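Local coordinates for protein response regulator receiver (PDB 4G97) that probably acts as a phosphorylation-controlled response regulator of two-component signalling, joining a receiver domain to a sigma-factor-like domain, at residues F107-A112 and A121-L126. Residues are numbered along the deposited sequence; the frame is centred on the assembly and turned at random.
Sequences FNDHEA and AEFGRL
In the helix-turn-helix of the sigma-like domain, Phe-123 of helix 120-135 packs against Asp-109 and Ala-112, one turn apart on helix 109-116. With CG anti to the backbone N (chi1 -178°), the Phe-123 ring reaches out to the first turn of the other helix. Its far end meets the methyl of Ala-112 obliquely, CB lying 3.5 Å from Phe-123 CZ. Asp-109 borders the ring on a second side, its CB 3.7 Å from Phe-123 CE2. The two side chains cross at about a right angle, carboxylate and ring planes 73° apart, and Asp-109 OD2 sits in plane at the ring edge, 3.8 Å from Phe-123 CE2. The carbonyl O of Asp-109 lies over one ring face, offset toward the rim. No hydrogen bond spans the two segments. In the tri-helical core common to such HTH domains, helix 94-104 adds a further wall: Ala-98 and Val-102 touch Phe-123, and Leu-101 touches Ala-112. The turn that carries Asp-109 and Ala-112 starts with a capping box. Asn-108, at the N-cap, takes Glu-111 N on its OD1 at 3.1 Å, the donor tilted from the carbonyl plane, while Asn-108 N gives a 3.0 Å bond to Glu-111 OE1, reaching the anti side of that carboxylate from somewhat out of its plane. Just before the cap, Phe-107 packs edge-to-face on Tyr-57 of helix 52-64.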
# COMPACT_ATOMS: atom_id res chain seq x y z
N PHE A 107 -8.72 4.34 9.62
CA PHE A 107 -9.45 5.49 10.15
C PHE A 107 -10.94 5.36 9.80
O PHE A 107 -11.27 4.93 8.69
CB PHE A 107 -8.95 6.83 9.56
CG PHE A 107 -7.54 7.24 9.95
CD1 PHE A 107 -7.26 7.69 11.23
CD2 PHE A 107 -6.50 7.19 9.02
CE1 PHE A 107 -5.95 8.06 11.60
CE2 PHE A 107 -5.19 7.54 9.39
CZ PHE A 107 -4.92 7.98 10.67
N ASN A 108 -11.84 5.77 10.71
CA ASN A 108 -13.27 5.79 10.36
C ASN A 108 -13.43 7.04 9.49
O ASN A 108 -12.50 7.85 9.40
CB ASN A 108 -14.19 5.80 11.60
CG ASN A 108 -14.03 6.95 12.57
OD1 ASN A 108 -14.08 8.14 12.22
ND2 ASN A 108 -13.94 6.60 13.85
N ASP A 109 -14.60 7.18 8.83
CA ASP A 109 -14.89 8.29 7.93
C ASP A 109 -14.70 9.68 8.54
O ASP A 109 -14.22 10.58 7.85
CB ASP A 109 -16.31 8.12 7.35
CG ASP A 109 -16.50 6.87 6.50
OD1 ASP A 109 -15.94 5.81 6.88
OD2 ASP A 109 -17.24 6.94 5.50
N HIS A 110 -15.06 9.86 9.82
CA HIS A 110 -14.93 11.17 10.47
C HIS A 110 -13.49 11.57 10.71
O HIS A 110 -13.14 12.73 10.46
CB HIS A 110 -15.80 11.27 11.73
CG HIS A 110 -17.27 11.19 11.43
ND1 HIS A 110 -17.93 12.21 10.74
CD2 HIS A 110 -18.15 10.20 11.70
CE1 HIS A 110 -19.19 11.81 10.63
NE2 HIS A 110 -19.37 10.61 11.19
N GLU A 111 -12.64 10.61 11.12
CA GLU A 111 -11.20 10.84 11.34
C GLU A 111 -10.53 11.18 10.00
O GLU A 111 -9.80 12.16 9.92
CB GLU A 111 -10.55 9.60 11.97
CG GLU A 111 -11.18 9.18 13.30
CD GLU A 111 -10.68 7.88 13.90
OE1 GLU A 111 -10.44 6.91 13.15
OE2 GLU A 111 -10.57 7.82 15.15
N ALA A 112 -10.86 10.43 8.94
CA ALA A 112 -10.33 10.65 7.59
C ALA A 112 -10.75 11.99 7.00
O ALA A 112 -9.96 12.63 6.30
CB ALA A 112 -10.73 9.51 6.68
N ALA A 121 -20.03 15.12 4.85
CA ALA A 121 -20.85 14.97 3.65
C ALA A 121 -20.01 14.92 2.38
O ALA A 121 -20.24 14.05 1.55
CB ALA A 121 -21.87 16.10 3.56
N GLU A 122 -19.02 15.84 2.25
CA GLU A 122 -18.12 15.89 1.09
C GLU A 122 -17.21 14.66 1.03
O GLU A 122 -16.85 14.21 -0.06
CB GLU A 122 -17.27 17.17 1.12
CG GLU A 122 -17.03 17.74 -0.26
CD GLU A 122 -15.69 17.40 -0.89
OE1 GLU A 122 -14.68 18.03 -0.50
OE2 GLU A 122 -15.66 16.55 -1.80
N PHE A 123 -16.87 14.10 2.21
CA PHE A 123 -16.04 12.90 2.32
C PHE A 123 -16.80 11.68 1.78
O PHE A 123 -16.19 10.85 1.10
CB PHE A 123 -15.56 12.68 3.76
CG PHE A 123 -14.68 11.47 3.90
CD1 PHE A 123 -13.33 11.53 3.57
CD2 PHE A 123 -15.20 10.25 4.33
CE1 PHE A 123 -12.52 10.40 3.66
CE2 PHE A 123 -14.39 9.12 4.41
CZ PHE A 123 -13.06 9.20 4.07
N GLY A 124 -18.09 11.59 2.07
CA GLY A 124 -18.98 10.53 1.60
C GLY A 124 -19.09 10.45 0.09
O GLY A 124 -19.21 9.35 -0.47
N ARG A 125 -19.02 11.61 -0.59
CA ARG A 125 -19.08 11.73 -2.05
C ARG A 125 -17.72 11.38 -2.62
O ARG A 125 -17.64 10.71 -3.66
CB ARG A 125 -19.48 13.14 -2.45
N LEU A 126 -16.65 11.82 -1.94
CA LEU A 126 -15.24 11.57 -2.28
C LEU A 126 -14.98 10.06 -2.20
O LEU A 126 -14.32 9.50 -3.07
CB LEU A 126 -14.37 12.34 -1.26
CG LEU A 126 -13.03 12.88 -1.71
CD1 LEU A 126 -13.17 13.98 -2.76
CD2 LEU A 126 -12.27 13.42 -0.52